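N-acetylmuramoyl-L-alanine amidase domain-containing protein SAOUHSC_02979 (Staphylococcus aureus, PDB 5T1Q) probably hydrolyses amide bonds of cell-wall peptidoglycan as a secreted amidase, the chain here joining a glucosaminidase-family, lysozyme-like part to a C-terminal CHAP domain. Local coordinates at residues A[85-90]-A[200-205]; A[98-103]-A[120-125]; A[124-127]-A[132-135]; A[208-211]-A[216-219]. All blocks are in the same frame, centred on the assembly; numbering follows the deposited sequence.

Contact 1 (A[85-90]-A[200-205]); sequences MIAQAI and NSIIKH
Where Ala87 and Ile90 meet Ile202 and Ile203 there is no ring or side-chain amide whose face or edge could be covered; the only flat group touched is a peptide carbonyl, since Ile202 CD1 rests 3.7 Å from Ala87 O. The flat side chains of the two helical segments are employed elsewhere: Gln88 OE1 bonds the Tyr152 hydroxyl and NE2 the Tyr195 hydroxyl, Asn200 OD1 bonds Thr182, and the His205 ring stacks with Tyr229. Apart from that methyl-to-carbonyl touch the contact is aliphatic, an instructive case of a small residue bringing two helices together. The Ala87 methyl points into the other helix, with CB 3.6 Å from Ile203 CG1 and 3.9 Å from Ile202 CG2. With so short a side chain between them, the backbones come near, Ala87 CA lying 5.8 Å from Ile202 CA, and the segment axes approach to 9.0 Å at 115°. Ile90 and Ile202 slide past each other in opposite directions, so that Ile90 CD1 meets Ile202 CG2 at 3.6 Å and Ile90 CG2 meets Ile202 CD1 at 4.1 Å. In Ile202, CG1 is anti to the carbonyl carbon (chi1 -64°), which leaves CG2 for Ala87 and Ile90 while CD1 reaches the Ala87 carbonyl. All four touching residues are buried. Around this crossing of helices 82-93 and 195-205, in the lysozyme-like part of the chain, Ile90 also packs on Val64 of helix 58-78, Ile203 on Tyr178 of helix 178-185, and Ile202 on Val54 of strand 52-54.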
loop_
_atom_site.group_PDB
_atom_site.type_symbol
_atom_site.label_atom_id
_atom_site.label_comp_id
_atom_site.label_asym_id
_atom_site.label_seq_id
_atom_site.Cartn_x
_atom_site.Cartn_y
_atom_site.Cartn_z
HETATM N N MSE A 85 -15.546 -6.086 3.195
HETATM C CA MSE A 85 -15.083 -6.959 2.112
HETATM C C MSE A 85 -14.503 -6.173 0.943
HETATM O O MSE A 85 -13.451 -6.533 0.406
HETATM C CB MSE A 85 -16.261 -7.834 1.679
HETATM C CG MSE A 85 -15.938 -8.779 0.524
HETATM SE SE MSE A 85 -17.494 -9.966 0.246
HETATM C CE MSE A 85 -16.748 -11.110 -1.169
ATOM N N ILE A 86 -15.180 -5.101 0.541
ATOM C CA ILE A 86 -14.720 -4.288 -0.577
ATOM C C ILE A 86 -13.427 -3.543 -0.201
ATOM O O ILE A 86 -12.520 -3.412 -1.023
ATOM C CB ILE A 86 -15.800 -3.292 -1.048
ATOM C CG1 ILE A 86 -17.001 -4.051 -1.615
ATOM C CG2 ILE A 86 -15.234 -2.372 -2.121
ATOM C CD1 ILE A 86 -18.211 -3.187 -1.886
ATOM N N ALA A 87 -13.367 -3.062 1.038
ATOM C CA ALA A 87 -12.206 -2.352 1.527
ATOM C C ALA A 87 -10.995 -3.268 1.574
ATOM O O ALA A 87 -9.895 -2.852 1.197
ATOM C CB ALA A 87 -12.484 -1.769 2.898
ATOM N N GLN A 88 -11.191 -4.505 2.047
ATOM C CA GLN A 88 -10.103 -5.475 2.086
ATOM C C GLN A 88 -9.636 -5.806 0.670
ATOM O O GLN A 88 -8.430 -5.926 0.437
ATOM C CB GLN A 88 -10.484 -6.749 2.857
ATOM C CG GLN A 88 -10.434 -6.581 4.363
ATOM C CD GLN A 88 -10.488 -7.904 5.117
ATOM O OE1 GLN A 88 -11.561 -8.416 5.430
ATOM N NE2 GLN A 88 -9.322 -8.409 5.491
ATOM N N ALA A 89 -10.578 -5.928 -0.271
ATOM C CA ALA A 89 -10.225 -6.170 -1.667
ATOM C C ALA A 89 -9.370 -5.016 -2.188
ATOM O O ALA A 89 -8.315 -5.245 -2.791
ATOM C CB ALA A 89 -11.466 -6.350 -2.538
ATOM N N ILE A 90 -9.823 -3.785 -1.951
ATOM C CA ILE A 90 -9.076 -2.584 -2.362
ATOM C C ILE A 90 -7.657 -2.560 -1.771
ATOM O O ILE A 90 -6.683 -2.337 -2.486
ATOM C CB ILE A 90 -9.821 -1.288 -1.945
ATOM C CG1 ILE A 90 -11.070 -1.087 -2.807
ATOM C CG2 ILE A 90 -8.916 -0.061 -2.077
ATOM C CD1 ILE A 90 -12.018 -0.028 -2.276
ATOM N N ASN A 200 -10.753 1.507 7.633
ATOM C CA ASN A 200 -11.699 2.558 7.983
ATOM C C ASN A 200 -11.568 3.727 7.014
ATOM O O ASN A 200 -12.569 4.242 6.536
ATOM C CB ASN A 200 -11.508 3.009 9.445
ATOM C CG ASN A 200 -11.828 1.898 10.444
ATOM O OD1 ASN A 200 -12.518 0.929 10.118
ATOM N ND2 ASN A 200 -11.325 2.033 11.662
ATOM N N SER A 201 -10.331 4.101 6.692
ATOM C CA SER A 201 -10.083 5.185 5.743
ATOM C C SER A 201 -10.684 4.884 4.365
ATOM O O SER A 201 -11.258 5.765 3.728
ATOM C CB SER A 201 -8.583 5.428 5.593
ATOM O OG SER A 201 -8.341 6.461 4.655
ATOM N N ILE A 202 -10.521 3.651 3.902
ATOM C CA ILE A 202 -11.057 3.244 2.606
ATOM C C ILE A 202 -12.597 3.265 2.629
ATOM O O ILE A 202 -13.235 3.791 1.721
ATOM C CB ILE A 202 -10.555 1.833 2.214
ATOM C CG1 ILE A 202 -9.034 1.844 2.022
ATOM C CG2 ILE A 202 -11.238 1.367 0.932
ATOM C CD1 ILE A 202 -8.392 0.474 1.907
ATOM N N ILE A 203 -13.175 2.694 3.678
ATOM C CA ILE A 203 -14.627 2.615 3.812
ATOM C C ILE A 203 -15.267 3.992 3.811
ATOM O O ILE A 203 -16.263 4.220 3.112
ATOM C CB ILE A 203 -15.022 1.846 5.086
ATOM C CG1 ILE A 203 -14.585 0.374 4.956
ATOM C CG2 ILE A 203 -16.529 1.933 5.320
ATOM C CD1 ILE A 203 -14.678 -0.413 6.232
ATOM N N LYS A 204 -14.695 4.897 4.594
ATOM C CA LYS A 204 -15.202 6.246 4.712
ATOM C C LYS A 204 -15.143 7.020 3.393
ATOM O O LYS A 204 -16.161 7.490 2.901
ATOM C CB LYS A 204 -14.412 7.002 5.784
ATOM C CG LYS A 204 -14.848 8.440 5.994
ATOM C CD LYS A 204 -14.037 9.075 7.111
ATOM C CE LYS A 204 -14.384 10.545 7.274
ATOM N NZ LYS A 204 -13.503 11.201 8.282
ATOM N N HIS A 205 -13.953 7.114 2.819
ATOM C CA HIS A 205 -13.743 7.895 1.619
ATOM C C HIS A 205 -14.498 7.361 0.395
ATOM O O HIS A 205 -15.074 8.141 -0.359
ATOM C CB HIS A 205 -12.241 8.015 1.324
ATOM C CG HIS A 205 -11.930 8.920 0.181
ATOM N ND1 HIS A 205 -11.546 8.451 -1.057
ATOM C CD2 HIS A 205 -12.000 10.266 0.071
ATOM C CE1 HIS A 205 -11.372 9.473 -1.876
ATOM N NE2 HIS A 205 -11.641 10.586 -1.218
#

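Contact 2 (A[98-103]-A[120-125]); sequences SALAKS and VPFNTL
The Phe122 ring is approached by backbone as well as by side chains: its CZ lies 3.6 Å from Leu100 N, and the carbonyl carbon of Ala99 approaches obliquely. The 98-103 loop begins with an ST turn, in which Ser98 OG accepts from Leu100 N at 3.3 Å, and coils in helical fashion over 99-101. The Ser98 carbonyl oxygen in addition accepts from both Ala101 N and Lys102 N, while the hydroxyl also takes Ala33 N from an N-terminal loop. The partner, Phe122, sits on strand 119-128 of the two-stranded β-hairpin in the lysozyme-like part of the chain. No hydrogen bond links the two segments, and the loop is held against the strand by apolar contact. Leu100 CB stands over one face of the ring, 4.1 Å from the centroid and only 15° off the normal, a CH-pi contact displaced somewhat to the rim. Ala99 CB instead lies at the edge, in the ring plane, 4.0 Å from Phe122 CE2. Thus consecutive residues of one turn address the ring from two directions. The hairpin's second strand adds Phe139, which packs against both Leu100 and Phe122, so the loop after helix 82-93 also packs on that strand. Leu100 CD1 extends along the ring to 3.9 Å from Phe122 CE1, because CG is turned away from the backbone N (chi1 177°), and the same methyl then meets Val120 CG1 at 4.0 Å.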
loop_
_atom_site.group_PDB
_atom_site.type_symbol
_atom_site.label_atom_id
_atom_site.label_comp_id
_atom_site.label_asym_id
_atom_site.label_seq_id
_atom_site.Cartn_x
_atom_site.Cartn_y
_atom_site.Cartn_z
ATOM N N SER A 98 -2.485 -5.207 -8.396
ATOM C CA SER A 98 -1.458 -6.193 -8.030
ATOM C C SER A 98 -1.407 -7.394 -8.990
ATOM O O SER A 98 -2.435 -7.841 -9.486
ATOM C CB SER A 98 -1.713 -6.713 -6.627
ATOM O OG SER A 98 -0.730 -7.659 -6.228
ATOM N N ALA A 99 -0.210 -7.921 -9.215
ATOM C CA ALA A 99 -0.034 -9.092 -10.073
ATOM C C ALA A 99 -0.752 -10.311 -9.478
ATOM O O ALA A 99 -1.127 -11.229 -10.200
ATOM C CB ALA A 99 1.442 -9.389 -10.280
ATOM N N LEU A 100 -0.935 -10.296 -8.156
ATOM C CA LEU A 100 -1.646 -11.348 -7.433
ATOM C C LEU A 100 -3.156 -11.281 -7.691
ATOM O O LEU A 100 -3.848 -12.292 -7.596
ATOM C CB LEU A 100 -1.385 -11.207 -5.925
ATOM C CG LEU A 100 -2.088 -12.168 -4.965
ATOM C CD1 LEU A 100 -1.774 -13.619 -5.295
ATOM C CD2 LEU A 100 -1.686 -11.853 -3.531
ATOM N N ALA A 101 -3.653 -10.082 -7.995
ATOM C CA ALA A 101 -5.092 -9.867 -8.229
ATOM C C ALA A 101 -5.560 -10.003 -9.665
ATOM O O ALA A 101 -6.746 -10.162 -9.889
ATOM C CB ALA A 101 -5.494 -8.508 -7.709
ATOM N N LYS A 102 -4.668 -9.881 -10.641
ATOM C CA LYS A 102 -5.099 -10.023 -12.041
ATOM C C LYS A 102 -4.731 -11.398 -12.601
ATOM O O LYS A 102 -4.189 -12.241 -11.878
ATOM C CB LYS A 102 -4.623 -8.844 -12.908
ATOM C CG LYS A 102 -3.188 -8.392 -12.736
ATOM C CD LYS A 102 -2.996 -7.043 -13.416
ATOM C CE LYS A 102 -1.581 -6.530 -13.247
ATOM N NZ LYS A 102 -1.474 -5.103 -13.673
ATOM N N SER A 103 -5.081 -11.637 -13.860
ATOM C CA SER A 103 -4.812 -12.919 -14.497
ATOM C C SER A 103 -3.325 -13.261 -14.402
ATOM O O SER A 103 -2.488 -12.375 -14.545
ATOM C CB SER A 103 -5.250 -12.894 -15.966
ATOM O OG SER A 103 -4.935 -14.113 -16.624
ATOM N N VAL A 120 0.309 -19.868 -5.993
ATOM C CA VAL A 120 1.302 -18.996 -6.641
ATOM C C VAL A 120 2.186 -18.304 -5.588
ATOM O O VAL A 120 1.666 -17.689 -4.645
ATOM C CB VAL A 120 0.639 -17.936 -7.567
ATOM C CG1 VAL A 120 -0.219 -16.955 -6.777
ATOM C CG2 VAL A 120 1.692 -17.188 -8.385
ATOM N N PRO A 121 3.523 -18.410 -5.736
ATOM C CA PRO A 121 4.426 -17.790 -4.760
ATOM C C PRO A 121 4.620 -16.279 -4.954
ATOM O O PRO A 121 4.826 -15.814 -6.077
ATOM C CB PRO A 121 5.749 -18.532 -4.989
ATOM C CG PRO A 121 5.703 -18.934 -6.418
ATOM C CD PRO A 121 4.260 -19.255 -6.699
ATOM N N PHE A 122 4.539 -15.533 -3.858
ATOM C CA PHE A 122 4.740 -14.077 -3.872
ATOM C C PHE A 122 5.482 -13.602 -2.654
ATOM O O PHE A 122 5.356 -14.180 -1.571
ATOM C CB PHE A 122 3.408 -13.315 -3.903
ATOM C CG PHE A 122 2.880 -13.062 -5.278
ATOM C CD1 PHE A 122 2.119 -14.014 -5.935
ATOM C CD2 PHE A 122 3.132 -11.854 -5.913
ATOM C CE1 PHE A 122 1.623 -13.768 -7.208
ATOM C CE2 PHE A 122 2.651 -11.609 -7.186
ATOM C CZ PHE A 122 1.893 -12.567 -7.833
ATOM N N ASN A 123 6.272 -12.548 -2.856
ATOM C CA ASN A 123 6.925 -11.859 -1.761
ATOM C C ASN A 123 5.835 -10.963 -1.194
ATOM O O ASN A 123 5.082 -10.338 -1.944
ATOM C CB ASN A 123 8.132 -11.074 -2.255
ATOM C CG ASN A 123 9.225 -11.984 -2.757
ATOM O OD1 ASN A 123 9.637 -12.921 -2.062
ATOM N ND2 ASN A 123 9.696 -11.731 -3.963
ATOM N N THR A 124 5.719 -10.929 0.121
ATOM C CA THR A 124 4.654 -10.187 0.757
ATOM C C THR A 124 5.244 -9.417 1.940
ATOM O O THR A 124 6.082 -9.939 2.682
ATOM C CB THR A 124 3.479 -11.142 1.127
ATOM O OG1 THR A 124 2.325 -10.396 1.526
ATOM C CG2 THR A 124 3.863 -12.113 2.216
ATOM N N LEU A 125 4.806 -8.169 2.094
ATOM C CA LEU A 125 5.347 -7.287 3.113
ATOM C C LEU A 125 4.659 -7.456 4.452
ATOM O O LEU A 125 3.430 -7.559 4.540
ATOM C CB LEU A 125 5.252 -5.839 2.653
ATOM C CG LEU A 125 5.939 -5.542 1.318
ATOM C CD1 LEU A 125 5.574 -4.144 0.827
ATOM C CD2 LEU A 125 7.444 -5.721 1.430
#

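Contact 3 (A[124-127]-A[132-135]); sequences TLEA and LYSI
Thr124 and Ile135 exchange two backbone hydrogen bonds, Thr124 N to Ile135 O at 2.8 Å and Ile135 N to Thr124 O at 3.1 Å. Glu126 and Tyr133 form the next reciprocal pair: Glu126 N reaches Tyr133 O at 2.9 Å, whereas the returning Tyr133 N stands 46° out of the carbonyl plane of Glu126. One water donates to Ala127 O and joins the Tyr133 hydroxyl, tying the end of the ring back to the opposite strand. Thr191 bonds both Glu126 OE1 and Ala127 N, and Arg32 reaches Thr124 OG1. The packing rests on Tyr133, whose CG is set between its backbone N and carbonyl carbon (chi1 63°), which folds the ring across Glu126. Glu126 CB lies over one face, 3.5 Å from the centroid, in a close CH-pi contact; Lys15 makes a cation-pi contact with the same ring. Alongside, Thr124 CG2 presses tightly on Ile135 CG1 at 3.5 Å, and Glu126 OE2 lies 3.5 Å from Ile135 CD1. Leu125-Ser134 and Ala127-Leu132 are the intervening non-hydrogen-bonded pairs of a regular antiparallel pattern, and the short turn joining strands 119-128 and 131-140 makes it a β-hairpin.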
loop_
_atom_site.group_PDB
_atom_site.type_symbol
_atom_site.label_atom_id
_atom_site.label_comp_id
_atom_site.label_asym_id
_atom_site.label_seq_id
_atom_site.Cartn_x
_atom_site.Cartn_y
_atom_site.Cartn_z
ATOM N N THR A 124 5.719 -10.929 0.121
ATOM C CA THR A 124 4.654 -10.187 0.757
ATOM C C THR A 124 5.244 -9.417 1.940
ATOM O O THR A 124 6.082 -9.939 2.682
ATOM C CB THR A 124 3.479 -11.142 1.127
ATOM O OG1 THR A 124 2.325 -10.396 1.526
ATOM C CG2 THR A 124 3.863 -12.113 2.216
ATOM N N LEU A 125 4.806 -8.169 2.094
ATOM C CA LEU A 125 5.347 -7.287 3.113
ATOM C C LEU A 125 4.659 -7.456 4.452
ATOM O O LEU A 125 3.430 -7.559 4.540
ATOM C CB LEU A 125 5.252 -5.839 2.653
ATOM C CG LEU A 125 5.939 -5.542 1.318
ATOM C CD1 LEU A 125 5.574 -4.144 0.827
ATOM C CD2 LEU A 125 7.444 -5.721 1.430
ATOM N N GLU A 126 5.470 -7.458 5.495
ATOM C CA GLU A 126 5.010 -7.646 6.843
ATOM C C GLU A 126 5.619 -6.547 7.697
ATOM O O GLU A 126 6.521 -5.813 7.259
ATOM C CB GLU A 126 5.494 -9.008 7.356
ATOM C CG GLU A 126 5.149 -10.228 6.494
ATOM C CD GLU A 126 3.674 -10.598 6.491
ATOM O OE1 GLU A 126 2.886 -10.033 7.283
ATOM O OE2 GLU A 126 3.296 -11.489 5.696
ATOM N N ALA A 127 5.141 -6.444 8.925
ATOM C CA ALA A 127 5.641 -5.443 9.847
ATOM C C ALA A 127 5.583 -5.943 11.287
ATOM O O ALA A 127 4.668 -6.667 11.662
ATOM C CB ALA A 127 4.848 -4.159 9.698
ATOM N N LEU A 132 10.030 -3.330 9.175
ATOM C CA LEU A 132 9.477 -3.950 7.972
ATOM C C LEU A 132 10.312 -5.124 7.470
ATOM O O LEU A 132 11.537 -5.106 7.546
ATOM C CB LEU A 132 9.359 -2.915 6.845
ATOM C CG LEU A 132 8.255 -1.853 6.931
ATOM C CD1 LEU A 132 8.167 -1.202 8.293
ATOM C CD2 LEU A 132 8.475 -0.794 5.868
ATOM N N TYR A 133 9.637 -6.144 6.959
ATOM C CA TYR A 133 10.320 -7.285 6.386
ATOM C C TYR A 133 9.453 -7.909 5.316
ATOM O O TYR A 133 8.324 -7.487 5.094
ATOM C CB TYR A 133 10.724 -8.304 7.454
ATOM C CG TYR A 133 9.584 -8.942 8.202
ATOM C CD1 TYR A 133 8.984 -8.288 9.269
ATOM C CD2 TYR A 133 9.132 -10.219 7.876
ATOM C CE1 TYR A 133 7.951 -8.873 9.986
ATOM C CE2 TYR A 133 8.098 -10.823 8.592
ATOM C CZ TYR A 133 7.514 -10.144 9.650
ATOM O OH TYR A 133 6.479 -10.708 10.368
ATOM N N SER A 134 10.009 -8.904 4.646
ATOM C CA SER A 134 9.345 -9.575 3.559
ATOM C C SER A 134 9.472 -11.067 3.755
ATOM O O SER A 134 10.448 -11.535 4.329
ATOM C CB SER A 134 10.025 -9.180 2.245
ATOM O OG SER A 134 9.376 -9.756 1.126
ATOM N N ILE A 135 8.458 -11.800 3.315
ATOM C CA ILE A 135 8.487 -13.264 3.318
ATOM C C ILE A 135 7.954 -13.736 1.980
ATOM O O ILE A 135 7.143 -13.055 1.350
ATOM C CB ILE A 135 7.661 -13.912 4.455
ATOM C CG1 ILE A 135 6.172 -13.554 4.353
ATOM C CG2 ILE A 135 8.228 -13.531 5.815
ATOM C CD1 ILE A 135 5.293 -14.337 5.306
HETATM O O HOH W 1 5.499 -9.230 12.171
#

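Contact 4 (A[208-211]-A[216-219]); sequences LTQF and MPDL
This is a surface contact inside one connecting loop, where a 3-10 turn (208-211) after helix 195-205 is met by the chain returning at 216-219 ahead of helix 222-225. It illustrates how a loop can be closed on itself without a direct hydrogen bond between 208-211 and 216-219. Pro217 packs its ring against the main chain, CD 3.0 Å from Gln210 O, a close carbon-to-oxygen contact and not a hydrogen bond. A water completes the link, donating to Gln210 OE1 and to Asp218 O, each at 2.7 Å. The other end of that amide, NE2, is held by Gln207 O and Ser225 OG. A chi1 of 79° turns Gln210 CG back over the centre of the adjoining Phe211 ring. Selenomethionine Met216 bends at its last torsion and brings CE to 3.7 Å from Phe211 CE1, while its CG lies in plane at the ring edge. Leu219 comes across at about a right angle, CD2 3.9 Å from Phe211 CE1. Beneath the loop, Phe211, Met216 and Leu219 all rest on Ala68 of helix 58-78, Phe211 also touches Ile86 of helix 82-93, and Gln210 packs on Tyr222 of helix 222-225.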
loop_
_atom_site.group_PDB
_atom_site.type_symbol
_atom_site.label_atom_id
_atom_site.label_comp_id
_atom_site.label_asym_id
_atom_site.label_seq_id
_atom_site.Cartn_x
_atom_site.Cartn_y
_atom_site.Cartn_z
ATOM N N LEU A 208 -18.351 3.094 1.174
ATOM C CA LEU A 208 -18.670 1.695 0.986
ATOM C C LEU A 208 -19.847 1.160 1.821
ATOM O O LEU A 208 -20.327 0.051 1.546
ATOM C CB LEU A 208 -17.417 0.847 1.203
ATOM C CG LEU A 208 -16.190 1.223 0.358
ATOM C CD1 LEU A 208 -15.024 0.289 0.674
ATOM C CD2 LEU A 208 -16.508 1.193 -1.132
ATOM N N THR A 209 -20.317 1.907 2.826
ATOM C CA THR A 209 -21.479 1.457 3.610
ATOM C C THR A 209 -22.750 1.433 2.757
ATOM O O THR A 209 -23.701 0.721 3.070
ATOM C CB THR A 209 -21.757 2.342 4.838
ATOM O OG1 THR A 209 -21.920 3.704 4.418
ATOM C CG2 THR A 209 -20.618 2.246 5.840
ATOM N N GLN A 210 -22.760 2.200 1.672
ATOM C CA GLN A 210 -23.923 2.240 0.796
ATOM C C GLN A 210 -24.198 0.859 0.161
ATOM O O GLN A 210 -25.217 0.682 -0.502
ATOM C CB GLN A 210 -23.764 3.318 -0.285
ATOM C CG GLN A 210 -22.884 2.933 -1.467
ATOM C CD GLN A 210 -22.690 4.081 -2.442
ATOM O OE1 GLN A 210 -23.319 4.115 -3.505
ATOM N NE2 GLN A 210 -21.854 5.051 -2.066
ATOM N N PHE A 211 -23.284 -0.096 0.365
ATOM C CA PHE A 211 -23.444 -1.466 -0.143
ATOM C C PHE A 211 -23.752 -2.475 0.978
ATOM O O PHE A 211 -23.800 -3.683 0.730
ATOM C CB PHE A 211 -22.184 -1.900 -0.906
ATOM C CG PHE A 211 -21.786 -0.949 -2.005
ATOM C CD1 PHE A 211 -22.576 -0.816 -3.146
ATOM C CD2 PHE A 211 -20.622 -0.191 -1.906
ATOM C CE1 PHE A 211 -22.215 0.056 -4.158
ATOM C CE2 PHE A 211 -20.253 0.677 -2.922
ATOM C CZ PHE A 211 -21.052 0.803 -4.046
HETATM N N MSE A 216 -29.436 -2.516 -2.987
HETATM C CA MSE A 216 -28.219 -1.903 -3.435
HETATM C C MSE A 216 -28.557 -0.698 -4.262
HETATM O O MSE A 216 -29.539 -0.729 -5.005
HETATM C CB MSE A 216 -27.443 -2.867 -4.289
HETATM C CG MSE A 216 -25.979 -2.479 -4.163
HETATM SE SE MSE A 216 -25.058 -3.542 -5.491
HETATM C CE MSE A 216 -24.090 -2.123 -6.452
ATOM N N PRO A 217 -27.758 0.367 -4.166
ATOM C CA PRO A 217 -28.027 1.562 -4.973
ATOM C C PRO A 217 -27.641 1.410 -6.435
ATOM O O PRO A 217 -27.112 0.371 -6.849
ATOM C CB PRO A 217 -27.141 2.642 -4.334
ATOM C CG PRO A 217 -26.916 2.190 -2.950
ATOM C CD PRO A 217 -26.935 0.690 -2.981
ATOM N N ASP A 218 -27.893 2.476 -7.189
ATOM C CA ASP A 218 -27.553 2.550 -8.595
ATOM C C ASP A 218 -26.065 2.896 -8.693
ATOM O O ASP A 218 -25.615 3.903 -8.139
ATOM C CB ASP A 218 -28.428 3.622 -9.270
ATOM C CG ASP A 218 -28.131 3.806 -10.764
ATOM O OD1 ASP A 218 -27.250 3.123 -11.323
ATOM O OD2 ASP A 218 -28.801 4.659 -11.385
ATOM N N LEU A 219 -25.302 2.040 -9.374
ATOM C CA LEU A 219 -23.869 2.271 -9.579
ATOM C C LEU A 219 -23.579 3.482 -10.478
ATOM O O LEU A 219 -22.465 4.000 -10.465
ATOM C CB LEU A 219 -23.198 1.035 -10.175
ATOM C CG LEU A 219 -23.063 -0.195 -9.288
ATOM C CD1 LEU A 219 -22.540 -1.351 -10.122
ATOM C CD2 LEU A 219 -22.145 0.084 -8.100
HETATM O O HOH W 2 -23.994 3.297 -6.018
#

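How the contacts relate
From the N terminus, helix 82-93 supplies the first half of contact 1, which closes only at 200-205 and so encloses contacts 2 and 3. Contact 2 brings the loop at 98-103 against strand 119-128; contact 3 starts on that strand, shares Thr124 and Leu125 with contact 2, and closes the short hairpin turn. Contact 4 follows contact 1 in series and folds up the next loop. The two touch: Ile203 O probably accepts from Leu208 N, and Ile86 packs on Leu208. Together they tie helices 82-93 and 195-205 to the following loop, while contact 3 lies across the chain's centre from contact 4, their centres about 34 Å apart.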